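Local coordinates for serpin-12 (PDB 6CJ7), which controls prophenoloxidase activation in the larval hemolymph of Manduca sexta, probably as a serpin that inhibits serine proteases, at residues Phe100-Glu103 with Asn104-Leu107; Pro180-Glu183 with Gln184-Gln187; Glu255-Ala258 with Ser259-Asp262; Asp280-Leu283 with Glu284-Leu287. One frame throughout, in Å; residues are numbered along the deposited sequence.

Overall arrangement
All four contacts are local, each within one continuous piece of chain, and none touches another. Contacts 1 and 4 reach the same sheet: one turns the chain at the end of strand 92-102, the other leads strand 265-282 into helix 284-289. Contact 2 is a surface loop whose centre lies about 51 Å from that of contact 1. Contact 3 is the end of a short helix lying on other strands. Contacts 1, 3 and 4 are partly buried, and contact 4 lies nearest the chain's centre, about 13 Å away between centres. Contact 2 is nearly all backbone bonds, a water and a bent arginine, whereas the others combine side-chain hydrogen bonds with buried apolar residues.

Contact 1: Phe100-Glu103 with Asn104-Leu107; sequences FLSE and NFNL
Leu-101 and Phe-105 meet across a type I beta turn, Ser-102 to Phe-105, which reverses the chain at the end of strand 92-102. From CB the leucine side chain runs with CG anti to the backbone N (chi1 175°), a torsion that carries its branches across the turn toward the returning chain. CG and both methyls then gather round one atom, Phe-105 CB, with Leu-101 CD1 at 3.9 Å from it. Leu-101 CD2 reaches two residues further along, lying 3.9 Å from Leu-107 CA. A branched, apolar residue is apt here because it fills the inside of the bend, and Leu-107 goes on to pack against strand 123-126. The turn itself is closed by Phe-105 N, which donates to Ser-102 O at 2.9 Å, coming from above the carbonyl plane. Serine suits the first position of the turn because its short hydroxyl can bend forward to the backbone N two residues on, making an ST turn. Beyond the bend, the phenylalanine ring touches Gln-164 and Pro-313. Asn-104, at the exposed corner, brings its CB to 3.5 Å from Ser-102 OG, and the same oxygen accepts from Asn-104 N at 3.1 Å in a nearly straight bond (163°).

Contact 2: Pro180-Glu183 with Gln184-Gln187; sequences PFRE and QATQ
Arg-182 begins the contact: its carbonyl, its CB and its guanidinium all meet the chain that follows, while one residue earlier Phe-181 sets its ring edge-to-face with Trp-177. The arginine carbonyl O accepts from Ala-185 N at 2.9 Å, a somewhat bent bond with the donor standing above the carbonyl plane. The same oxygen takes a second bond from water 1, at 2.8 Å from Arg-182 O. Its side chain, meanwhile, bends at chi3 (53°) and leads forward over the next residues, laying one face of the guanidinium over Ala-185 N. Arg-182 NH1 comes alongside Gln-184 CB at 3.6 Å, and Arg-182 NH2 rests 3.8 Å from Ala-185 CB. A long, flexible, charged chain works well at this surface: its flat end can lie over the backbone of the turn while its charge stays near solvent. These residues belong to the loop that carries the chain from strand 165-174 to strand 187-192 of the serpin fold. Glu-183 comes next and works mainly through its backbone: Glu-183 O accepts from Thr-186 N at 3.0 Å, so two successive i to i+3 bonds wind the loop tightly. The small methyl of Ala-185 fits where the arginine folds over. Thr-186 has its hydroxyl beside its own backbone N, where water 1 donates to OG1 at 2.9 Å and Glu-328 OE1 is a further hydrogen-bonding partner of that oxygen.

Contact 3: Glu255-Ala258 with Ser259-Asp262; sequences EDVA and SFLD
Helix 254-260 finishes in this contact, where the carbonyls of Glu-255 to Ala-258 accept from Ser-259, Phe-260 and Leu-261. Ser-259 N still makes an i to i+4 bond, to Glu-255 O at 3.2 Å. After it the pattern tightens: Phe-260 N donates to Val-257 O at 2.9 Å and only weakly to Asp-256 O, and Leu-261 N turns to Ala-258 O. Asp-256 O is held chiefly by the serine hydroxyl, with Ser-259 OG donating at 2.6 Å. That needs OG between the backbone N and the carbonyl carbon (chi1 83°), which aims it back along the helix; a serine side chain is just long enough for the task. Asp-256 O also sits over the centre of the Phe-260 ring, 3.3 Å above its plane, while Val-257 N lies over the same face nearer the rim. Val-257 CG2 touches Phe-260 CE2 at 4.3 Å. Beyond the helix, Val-257, Phe-260 and Leu-261 all press on Ile-235 of strand 232-239, and Phe-260 meets His-215 edge-to-face. With Glu-255 exposed and Val-257 and Phe-260 buried against the strands, this is a short amphipathic helix lying on a serpin beta sheet.

Contact 4: Asp280-Leu283 with Glu284-Leu287; sequences DINL and EPVL
Asn-282 and Glu-284 form an Asx turn that caps the start of helix 284-289 where strand 265-282 of the serpin fold ends. Glu-284 N donates to Asn-282 OD1 at 3.0 Å, with an angle of 163° at the hydrogen. The amide reaches that donor because CG lies anti to the backbone N (chi1 176°), which folds the side chain over the first helical residue; asparagine can do this because it is short and carries an acceptor. Its other end faces the carboxylate: the two side chains run side by side, and water 3 joins Asn-282 ND2 to Glu-284 OE1, lying 2.7 Å from the latter. Water 4 repeats that link more loosely. The first regular helical bond follows, Leu-287 N to Leu-283 O at 2.9 Å, nearly along the C=O axis. Val-286 N is served by water 2 at 2.9 Å, which also donates to Asn-282 O. Pro-285 fits the first turn because a helix start asks for no N-H there, and its CD sits 3.4 Å from Asn-282 O. Past these polar links comes the apolar packing: Val-286 and Leu-287, whose branched hydrocarbon ends need no polar partner, bury themselves against helix 19-31, at Val-24, Met-28 and Phe-20. Leu-283 points the same way as Val-286, its CD2 at 4.0 Å from Val-286 CG1, while Leu-283 CB meets Leu-287 CD1 at 3.8 Å.

Contact 1: Phe100-Glu103 with Asn104-Leu107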
ATOM      1  N   PHE A 100     -18.838  -2.384   2.836  1.00 20.30           N
ATOM      2  CA  PHE A 100     -19.874  -3.270   3.343  1.00 20.82           C
ATOM      3  C   PHE A 100     -20.828  -2.434   4.183  1.00 21.35           C
ATOM      4  O   PHE A 100     -20.486  -2.013   5.292  1.00 22.11           O
ATOM      5  CB  PHE A 100     -19.260  -4.420   4.134  1.00 22.53           C
ATOM      6  CG  PHE A 100     -18.424  -5.343   3.284  1.00 23.57           C
ATOM      7  CD1 PHE A 100     -17.040  -5.220   3.247  1.00 22.82           C
ATOM      8  CD2 PHE A 100     -19.030  -6.323   2.508  1.00 25.82           C
ATOM      9  CE1 PHE A 100     -16.264  -6.066   2.451  1.00 21.96           C
ATOM     10  CE2 PHE A 100     -18.266  -7.169   1.706  1.00 26.71           C
ATOM     11  CZ  PHE A 100     -16.882  -7.039   1.681  1.00 23.68           C
ATOM     12  N   LEU A 101     -22.005  -2.166   3.626  1.00 20.69           N
ATOM     13  CA  LEU A 101     -22.984  -1.253   4.210  1.00 19.67           C
ATOM     14  C   LEU A 101     -24.110  -2.047   4.860  1.00 23.38           C
ATOM     15  O   LEU A 101     -24.757  -2.873   4.201  1.00 24.84           O
ATOM     16  CB  LEU A 101     -23.544  -0.319   3.142  1.00 20.26           C
ATOM     17  CG  LEU A 101     -24.658   0.598   3.612  1.00 20.77           C
ATOM     18  CD1 LEU A 101     -24.076   1.657   4.523  1.00 21.40           C
ATOM     19  CD2 LEU A 101     -25.267   1.227   2.380  1.00 25.55           C
ATOM     20  N   SER A 102     -24.363  -1.772   6.140  1.00 20.62           N
ATOM     21  CA  SER A 102     -25.428  -2.454   6.861  1.00 20.87           C
ATOM     22  C   SER A 102     -26.753  -2.360   6.118  1.00 25.17           C
ATOM     23  O   SER A 102     -27.103  -1.313   5.568  1.00 24.57           O
ATOM     24  CB  SER A 102     -25.585  -1.845   8.254  1.00 28.42           C
ATOM     25  OG  SER A 102     -26.824  -2.187   8.837  1.00 29.16           O
ATOM     26  N   GLU A 103     -27.498  -3.466   6.124  1.00 29.13           N
ATOM     27  CA  GLU A 103     -28.810  -3.481   5.493  1.00 34.31           C
ATOM     28  C   GLU A 103     -29.823  -2.584   6.193  1.00 34.77           C
ATOM     29  O   GLU A 103     -30.943  -2.453   5.695  1.00 40.77           O
ATOM     30  CB  GLU A 103     -29.342  -4.908   5.420  1.00 38.56           C
ATOM     31  CG  GLU A 103     -28.614  -5.780   4.424  1.00 43.16           C
ATOM     32  CD  GLU A 103     -29.272  -7.128   4.264  1.00 51.95           C
ATOM     33  OE1 GLU A 103     -30.372  -7.308   4.829  1.00 60.09           O
ATOM     34  OE2 GLU A 103     -28.697  -7.999   3.577  1.00 52.26           O
ATOM     35  N   ASN A 104     -29.471  -1.967   7.326  1.00 31.26           N
ATOM     36  CA  ASN A 104     -30.315  -0.907   7.871  1.00 29.49           C
ATOM     37  C   ASN A 104     -30.340   0.328   6.975  1.00 29.97           C
ATOM     38  O   ASN A 104     -31.251   1.158   7.103  1.00 34.58           O
ATOM     39  CB  ASN A 104     -29.846  -0.515   9.273  1.00 34.87           C
ATOM     40  CG  ASN A 104     -30.062  -1.616  10.289  1.00 44.41           C
ATOM     41  OD1 ASN A 104     -31.052  -2.339  10.231  1.00 50.20           O
ATOM     42  ND2 ASN A 104     -29.129  -1.750  11.226  1.00 47.46           N
ATOM     43  N   PHE A 105     -29.375   0.456   6.066  1.00 27.00           N
ATOM     44  CA  PHE A 105     -29.261   1.587   5.158  1.00 27.75           C
ATOM     45  C   PHE A 105     -29.557   1.134   3.734  1.00 30.50           C
ATOM     46  O   PHE A 105     -29.197   0.022   3.337  1.00 34.09           O
ATOM     47  CB  PHE A 105     -27.857   2.209   5.237  1.00 23.89           C
ATOM     48  CG  PHE A 105     -27.576   2.867   6.555  1.00 25.97           C
ATOM     49  CD1 PHE A 105     -27.140   2.119   7.637  1.00 29.05           C
ATOM     50  CD2 PHE A 105     -27.797   4.230   6.729  1.00 25.54           C
ATOM     51  CE1 PHE A 105     -26.913   2.722   8.867  1.00 29.34           C
ATOM     52  CE2 PHE A 105     -27.566   4.835   7.950  1.00 23.56           C
ATOM     53  CZ  PHE A 105     -27.125   4.077   9.022  1.00 27.23           C
ATOM     54  N   ASN A 106     -30.221   1.991   2.972  1.00 28.70           N
ATOM     55  CA  ASN A 106     -30.405   1.758   1.548  1.00 28.91           C
ATOM     56  C   ASN A 106     -29.186   2.286   0.808  1.00 28.06           C
ATOM     57  O   ASN A 106     -28.773   3.429   1.020  1.00 29.79           O
ATOM     58  CB  ASN A 106     -31.673   2.445   1.044  1.00 33.18           C
ATOM     59  CG  ASN A 106     -32.925   1.870   1.665  1.00 43.58           C
ATOM     60  OD1 ASN A 106     -33.145   0.658   1.635  1.00 48.23           O
ATOM     61  ND2 ASN A 106     -33.745   2.732   2.250  1.00 51.97           N
ATOM     62  N   LEU A 107     -28.610   1.460  -0.057  1.00 29.91           N
ATOM     63  CA  LEU A 107     -27.430   1.909  -0.777  1.00 27.64           C
ATOM     64  C   LEU A 107     -27.828   2.922  -1.846  1.00 29.00           C
ATOM     65  O   LEU A 107     -28.935   2.888  -2.388  1.00 33.76           O
ATOM     66  CB  LEU A 107     -26.679   0.725  -1.396  1.00 32.96           C
ATOM     67  CG  LEU A 107     -27.242  -0.126  -2.536  1.00 38.68           C
ATOM     68  CD1 LEU A 107     -27.072   0.540  -3.896  1.00 45.36           C
ATOM     69  CD2 LEU A 107     -26.533  -1.473  -2.522  1.00 38.95           C
TER

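Contact 2: Pro180-Glu183 with Gln184-Gln187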
ATOM      1  N   PRO A 180      16.155 -12.785 -13.886  1.00 29.58           N
ATOM      2  CA  PRO A 180      16.105 -13.544 -12.635  1.00 30.60           C
ATOM      3  C   PRO A 180      17.373 -13.388 -11.818  1.00 26.88           C
ATOM      4  O   PRO A 180      18.457 -13.122 -12.343  1.00 31.17           O
ATOM      5  CB  PRO A 180      15.938 -14.995 -13.103  1.00 34.82           C
ATOM      6  CG  PRO A 180      16.492 -15.013 -14.480  1.00 39.06           C
ATOM      7  CD  PRO A 180      16.214 -13.666 -15.067  1.00 35.25           C
ATOM      8  N   PHE A 181      17.209 -13.540 -10.508  1.00 27.97           N
ATOM      9  CA  PHE A 181      18.323 -13.886  -9.636  1.00 30.29           C
ATOM     10  C   PHE A 181      18.598 -15.375  -9.755  1.00 27.55           C
ATOM     11  O   PHE A 181      17.666 -16.188  -9.762  1.00 30.25           O
ATOM     12  CB  PHE A 181      18.003 -13.553  -8.179  1.00 26.62           C
ATOM     13  CG  PHE A 181      17.980 -12.092  -7.864  1.00 27.79           C
ATOM     14  CD1 PHE A 181      19.138 -11.436  -7.487  1.00 26.14           C
ATOM     15  CD2 PHE A 181      16.789 -11.378  -7.903  1.00 26.78           C
ATOM     16  CE1 PHE A 181      19.113 -10.085  -7.173  1.00 24.38           C
ATOM     17  CE2 PHE A 181      16.765 -10.028  -7.597  1.00 27.62           C
ATOM     18  CZ  PHE A 181      17.927  -9.382  -7.231  1.00 26.86           C
ATOM     19  N   ARG A 182      19.881 -15.733  -9.829  1.00 29.07           N
ATOM     20  CA  ARG A 182      20.284 -17.130  -9.838  1.00 34.01           C
ATOM     21  C   ARG A 182      20.065 -17.709  -8.443  1.00 31.71           C
ATOM     22  O   ARG A 182      20.623 -17.204  -7.465  1.00 30.65           O
ATOM     23  CB  ARG A 182      21.749 -17.237 -10.271  1.00 36.71           C
ATOM     24  CG  ARG A 182      22.120 -18.508 -11.024  1.00 45.13           C
ATOM     25  CD  ARG A 182      23.534 -18.453 -11.619  1.00 42.20           C
ATOM     26  NE  ARG A 182      24.551 -18.116 -10.623  1.00 42.47           N
ATOM     27  CZ  ARG A 182      25.150 -19.004  -9.836  1.00 45.58           C
ATOM     28  NH1 ARG A 182      24.828 -20.289  -9.919  1.00 51.08           N
ATOM     29  NH2 ARG A 182      26.065 -18.611  -8.959  1.00 45.27           N
ATOM     30  N   GLU A 183      19.223 -18.741  -8.349  1.00 35.10           N
ATOM     31  CA  GLU A 183      18.920 -19.344  -7.051  1.00 36.04           C
ATOM     32  C   GLU A 183      20.187 -19.815  -6.345  1.00 33.49           C
ATOM     33  O   GLU A 183      20.356 -19.594  -5.141  1.00 37.30           O
ATOM     34  CB  GLU A 183      17.957 -20.517  -7.221  1.00 49.69           C
ATOM     35  CG  GLU A 183      16.496 -20.165  -7.070  1.00 59.30           C
ATOM     36  CD  GLU A 183      15.607 -21.394  -7.107  1.00 70.95           C
ATOM     37  OE1 GLU A 183      14.554 -21.346  -7.774  1.00 76.50           O
ATOM     38  OE2 GLU A 183      15.968 -22.411  -6.473  1.00 74.05           O
ATOM     39  N   GLN A 184      21.087 -20.481  -7.072  1.00 37.03           N
ATOM     40  CA  GLN A 184      22.284 -20.978  -6.401  1.00 37.54           C
ATOM     41  C   GLN A 184      23.224 -19.851  -5.974  1.00 33.73           C
ATOM     42  O   GLN A 184      24.190 -20.119  -5.254  1.00 37.17           O
ATOM     43  CB  GLN A 184      23.014 -21.994  -7.290  1.00 37.35           C
ATOM     44  CG  GLN A 184      22.549 -23.450  -7.105  1.00 53.12           C
ATOM     45  CD  GLN A 184      23.438 -24.261  -6.163  1.00 68.54           C
ATOM     46  OE1 GLN A 184      23.729 -23.839  -5.031  1.00 74.84           O
ATOM     47  NE2 GLN A 184      23.862 -25.432  -6.619  1.00 76.25           N
ATOM     48  N   ALA A 185      22.939 -18.601  -6.354  1.00 32.53           N
ATOM     49  CA  ALA A 185      23.686 -17.453  -5.863  1.00 33.29           C
ATOM     50  C   ALA A 185      23.121 -16.877  -4.570  1.00 30.05           C
ATOM     51  O   ALA A 185      23.779 -16.030  -3.955  1.00 34.94           O
ATOM     52  CB  ALA A 185      23.738 -16.351  -6.922  1.00 33.00           C
ATOM     53  N   THR A 186      21.926 -17.294  -4.149  1.00 28.52           N
ATOM     54  CA  THR A 186      21.364 -16.797  -2.898  1.00 27.67           C
ATOM     55  C   THR A 186      22.143 -17.383  -1.736  1.00 32.53           C
ATOM     56  O   THR A 186      22.381 -18.590  -1.691  1.00 34.18           O
ATOM     57  CB  THR A 186      19.893 -17.174  -2.785  1.00 26.78           C
ATOM     58  OG1 THR A 186      19.178 -16.549  -3.861  1.00 27.76           O
ATOM     59  CG2 THR A 186      19.295 -16.689  -1.461  1.00 28.53           C
ATOM     60  N   GLN A 187      22.536 -16.532  -0.795  1.00 28.51           N
ATOM     61  CA  GLN A 187      23.449 -16.946   0.264  1.00 29.64           C
ATOM     62  C   GLN A 187      22.957 -16.464   1.620  1.00 29.20           C
ATOM     63  O   GLN A 187      22.372 -15.388   1.745  1.00 28.76           O
ATOM     64  CB  GLN A 187      24.869 -16.396   0.035  1.00 32.40           C
ATOM     65  CG  GLN A 187      25.623 -16.915  -1.202  1.00 31.44           C
ATOM     66  CD  GLN A 187      25.732 -18.428  -1.299  1.00 39.87           C
ATOM     67  OE1 GLN A 187      25.680 -19.156  -0.302  1.00 41.15           O
ATOM     68  NE2 GLN A 187      25.880 -18.913  -2.529  1.00 44.55           N
TER
HETATM   69  O   HOH W   1      20.408 -14.956  -5.883  1.00 25.43           O

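Contact 3: Glu255-Ala258 with Ser259-Asp262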
ATOM      1  N   GLU A 255       8.298  12.912  -5.193  1.00 27.11           N
ATOM      2  CA  GLU A 255       8.911  13.561  -6.344  1.00 30.63           C
ATOM      3  C   GLU A 255      10.365  13.130  -6.487  1.00 32.22           C
ATOM      4  O   GLU A 255      10.844  12.907  -7.605  1.00 32.87           O
ATOM      5  CB  GLU A 255       8.800  15.080  -6.211  1.00 33.18           C
ATOM      6  CG  GLU A 255       7.366  15.618  -6.331  1.00 45.58           C
ATOM      7  CD  GLU A 255       6.479  15.264  -5.139  1.00 52.48           C
ATOM      8  OE1 GLU A 255       6.998  15.153  -4.005  1.00 51.55           O
ATOM      9  OE2 GLU A 255       5.259  15.088  -5.340  1.00 53.35           O
ATOM     10  N   ASP A 256      11.078  13.003  -5.361  1.00 30.25           N
ATOM     11  CA  ASP A 256      12.418  12.422  -5.385  1.00 30.99           C
ATOM     12  C   ASP A 256      12.383  11.007  -5.946  1.00 27.17           C
ATOM     13  O   ASP A 256      13.188  10.647  -6.816  1.00 30.29           O
ATOM     14  CB  ASP A 256      13.021  12.399  -3.978  1.00 38.65           C
ATOM     15  CG  ASP A 256      13.362  13.776  -3.454  1.00 48.97           C
ATOM     16  OD1 ASP A 256      13.846  14.616  -4.242  1.00 48.78           O
ATOM     17  OD2 ASP A 256      13.158  14.008  -2.242  1.00 52.74           O
ATOM     18  N   VAL A 257      11.458  10.187  -5.446  1.00 27.02           N
ATOM     19  CA  VAL A 257      11.370   8.798  -5.889  1.00 25.31           C
ATOM     20  C   VAL A 257      11.092   8.731  -7.387  1.00 24.03           C
ATOM     21  O   VAL A 257      11.733   7.961  -8.114  1.00 27.04           O
ATOM     22  CB  VAL A 257      10.305   8.042  -5.069  1.00 23.75           C
ATOM     23  CG1 VAL A 257      10.140   6.621  -5.593  1.00 24.58           C
ATOM     24  CG2 VAL A 257      10.711   8.001  -3.601  1.00 25.43           C
ATOM     25  N   ALA A 258      10.152   9.545  -7.876  1.00 24.09           N
ATOM     26  CA  ALA A 258       9.855   9.538  -9.308  1.00 24.69           C
ATOM     27  C   ALA A 258      11.098   9.845 -10.136  1.00 27.10           C
ATOM     28  O   ALA A 258      11.309   9.241 -11.193  1.00 30.79           O
ATOM     29  CB  ALA A 258       8.739  10.534  -9.623  1.00 27.44           C
ATOM     30  N   SER A 259      11.947  10.766  -9.662  1.00 27.39           N
ATOM     31  CA  SER A 259      13.177  11.100 -10.375  1.00 28.05           C
ATOM     32  C   SER A 259      14.153   9.932 -10.444  1.00 29.45           C
ATOM     33  O   SER A 259      15.001   9.906 -11.344  1.00 28.94           O
ATOM     34  CB  SER A 259      13.874  12.293  -9.717  1.00 33.87           C
ATOM     35  OG  SER A 259      14.668  11.879  -8.612  1.00 38.34           O
ATOM     36  N   PHE A 260      14.063   8.973  -9.515  1.00 28.82           N
ATOM     37  CA  PHE A 260      14.983   7.840  -9.534  1.00 30.00           C
ATOM     38  C   PHE A 260      14.810   6.998 -10.793  1.00 30.64           C
ATOM     39  O   PHE A 260      15.752   6.320 -11.216  1.00 30.02           O
ATOM     40  CB  PHE A 260      14.781   6.978  -8.285  1.00 25.43           C
ATOM     41  CG  PHE A 260      15.126   7.676  -6.994  1.00 28.68           C
ATOM     42  CD1 PHE A 260      15.992   8.759  -6.972  1.00 29.97           C
ATOM     43  CD2 PHE A 260      14.579   7.243  -5.800  1.00 28.24           C
ATOM     44  CE1 PHE A 260      16.303   9.396  -5.773  1.00 30.87           C
ATOM     45  CE2 PHE A 260      14.875   7.878  -4.600  1.00 26.55           C
ATOM     46  CZ  PHE A 260      15.742   8.948  -4.588  1.00 29.45           C
ATOM     47  N   LEU A 261      13.623   7.027 -11.405  1.00 30.85           N
ATOM     48  CA  LEU A 261      13.407   6.309 -12.656  1.00 32.93           C
ATOM     49  C   LEU A 261      14.167   6.932 -13.822  1.00 34.74           C
ATOM     50  O   LEU A 261      14.248   6.313 -14.891  1.00 33.77           O
ATOM     51  CB  LEU A 261      11.909   6.245 -12.976  1.00 29.62           C
ATOM     52  CG  LEU A 261      10.996   5.345 -12.129  1.00 32.96           C
ATOM     53  CD1 LEU A 261      11.648   4.006 -11.832  1.00 39.72           C
ATOM     54  CD2 LEU A 261      10.564   6.021 -10.826  1.00 33.04           C
ATOM     55  N   ASP A 262      14.733   8.125 -13.645  1.00 32.42           N
ATOM     56  CA  ASP A 262      15.542   8.769 -14.670  1.00 31.09           C
ATOM     57  C   ASP A 262      17.037   8.601 -14.434  1.00 31.08           C
ATOM     58  O   ASP A 262      17.837   9.146 -15.202  1.00 38.17           O
ATOM     59  CB  ASP A 262      15.200  10.261 -14.751  1.00 38.42           C
ATOM     60  CG  ASP A 262      13.762  10.504 -15.138  1.00 49.08           C
ATOM     61  OD1 ASP A 262      13.230   9.716 -15.948  1.00 48.41           O
ATOM     62  OD2 ASP A 262      13.163  11.476 -14.629  1.00 54.83           O
TER

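Contact 4: Asp280-Leu283 with Glu284-Leu287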
ATOM      1  N   ASP A 280      -1.728  -6.045   8.543  1.00 26.57           N
ATOM      2  CA  ASP A 280      -3.164  -5.795   8.679  1.00 28.23           C
ATOM      3  C   ASP A 280      -3.338  -4.599   9.601  1.00 26.27           C
ATOM      4  O   ASP A 280      -2.852  -4.618  10.740  1.00 29.16           O
ATOM      5  CB  ASP A 280      -3.895  -7.008   9.259  1.00 31.79           C
ATOM      6  CG  ASP A 280      -3.671  -8.271   8.468  1.00 42.85           C
ATOM      7  OD1 ASP A 280      -3.399  -9.311   9.105  1.00 56.30           O
ATOM      8  OD2 ASP A 280      -3.779  -8.242   7.224  1.00 37.35           O
ATOM      9  N   ILE A 281      -4.061  -3.580   9.134  1.00 23.40           N
ATOM     10  CA  ILE A 281      -4.039  -2.261   9.756  1.00 20.46           C
ATOM     11  C   ILE A 281      -5.454  -1.749   9.970  1.00 20.89           C
ATOM     12  O   ILE A 281      -6.250  -1.680   9.030  1.00 23.71           O
ATOM     13  CB  ILE A 281      -3.257  -1.247   8.909  1.00 25.00           C
ATOM     14  CG1 ILE A 281      -1.809  -1.703   8.707  1.00 27.34           C
ATOM     15  CG2 ILE A 281      -3.319   0.104   9.550  1.00 26.17           C
ATOM     16  CD1 ILE A 281      -1.092  -0.867   7.677  1.00 29.16           C
ATOM     17  N   ASN A 282      -5.750  -1.363  11.209  1.00 22.12           N
ATOM     18  CA  ASN A 282      -6.946  -0.600  11.531  1.00 18.38           C
ATOM     19  C   ASN A 282      -6.605   0.879  11.375  1.00 20.05           C
ATOM     20  O   ASN A 282      -5.794   1.422  12.130  1.00 23.56           O
ATOM     21  CB  ASN A 282      -7.400  -0.947  12.944  1.00 20.55           C
ATOM     22  CG  ASN A 282      -8.591  -0.137  13.407  1.00 24.06           C
ATOM     23  OD1 ASN A 282      -8.997   0.855  12.793  1.00 22.20           O
ATOM     24  ND2 ASN A 282      -9.154  -0.551  14.537  1.00 34.89           N
ATOM     25  N   LEU A 283      -7.209   1.522  10.373  1.00 19.47           N
ATOM     26  CA  LEU A 283      -6.841   2.888  10.017  1.00 18.28           C
ATOM     27  C   LEU A 283      -7.515   3.962  10.866  1.00 18.28           C
ATOM     28  O   LEU A 283      -7.179   5.141  10.716  1.00 20.05           O
ATOM     29  CB  LEU A 283      -7.169   3.155   8.542  1.00 18.37           C
ATOM     30  CG  LEU A 283      -6.301   2.364   7.557  1.00 20.65           C
ATOM     31  CD1 LEU A 283      -6.924   2.483   6.179  1.00 19.60           C
ATOM     32  CD2 LEU A 283      -4.864   2.875   7.535  1.00 23.86           C
ATOM     33  N   GLU A 284      -8.449   3.613  11.748  1.00 20.65           N
ATOM     34  CA  GLU A 284      -9.148   4.672  12.477  1.00 23.03           C
ATOM     35  C   GLU A 284      -8.208   5.531  13.318  1.00 21.16           C
ATOM     36  O   GLU A 284      -8.317   6.766  13.246  1.00 20.77           O
ATOM     37  CB  GLU A 284     -10.277   4.072  13.321  1.00 22.48           C
ATOM     38  CG  GLU A 284     -11.047   5.126  14.119  1.00 24.05           C
ATOM     39  CD  GLU A 284     -12.029   4.520  15.115  1.00 37.97           C
ATOM     40  OE1 GLU A 284     -11.870   3.344  15.508  1.00 51.91           O
ATOM     41  OE2 GLU A 284     -12.965   5.224  15.506  1.00 34.48           O
ATOM     42  N   PRO A 285      -7.272   4.979  14.109  1.00 20.82           N
ATOM     43  CA  PRO A 285      -6.362   5.863  14.860  1.00 24.22           C
ATOM     44  C   PRO A 285      -5.608   6.859  13.993  1.00 21.38           C
ATOM     45  O   PRO A 285      -5.546   8.051  14.332  1.00 22.91           O
ATOM     46  CB  PRO A 285      -5.414   4.871  15.554  1.00 27.07           C
ATOM     47  CG  PRO A 285      -6.212   3.642  15.708  1.00 26.85           C
ATOM     48  CD  PRO A 285      -7.067   3.564  14.470  1.00 22.89           C
ATOM     49  N   VAL A 286      -5.011   6.409  12.885  1.00 21.89           N
ATOM     50  CA  VAL A 286      -4.198   7.328  12.097  1.00 23.47           C
ATOM     51  C   VAL A 286      -5.081   8.299  11.320  1.00 21.49           C
ATOM     52  O   VAL A 286      -4.741   9.479  11.181  1.00 23.13           O
ATOM     53  CB  VAL A 286      -3.211   6.562  11.189  1.00 23.10           C
ATOM     54  CG1 VAL A 286      -3.911   5.818  10.063  1.00 24.92           C
ATOM     55  CG2 VAL A 286      -2.152   7.514  10.629  1.00 24.04           C
ATOM     56  N   LEU A 287      -6.250   7.849  10.850  1.00 22.33           N
ATOM     57  CA  LEU A 287      -7.118   8.776  10.129  1.00 25.06           C
ATOM     58  C   LEU A 287      -7.657   9.858  11.058  1.00 24.40           C
ATOM     59  O   LEU A 287      -7.826  11.010  10.636  1.00 26.45           O
ATOM     60  CB  LEU A 287      -8.253   8.019   9.429  1.00 21.70           C
ATOM     61  CG  LEU A 287      -7.779   7.109   8.285  1.00 28.66           C
ATOM     62  CD1 LEU A 287      -8.955   6.417   7.599  1.00 29.34           C
ATOM     63  CD2 LEU A 287      -6.974   7.898   7.283  1.00 31.07           C
TER
HETATM   64  O   HOH W   2      -4.190   3.633  12.390  1.00 23.17           O
HETATM   65  O   HOH W   3     -10.288   1.342  16.486  1.00 38.28           O
HETATM   66  O   HOH W   4     -12.307  -0.095  15.292  1.00 51.88           O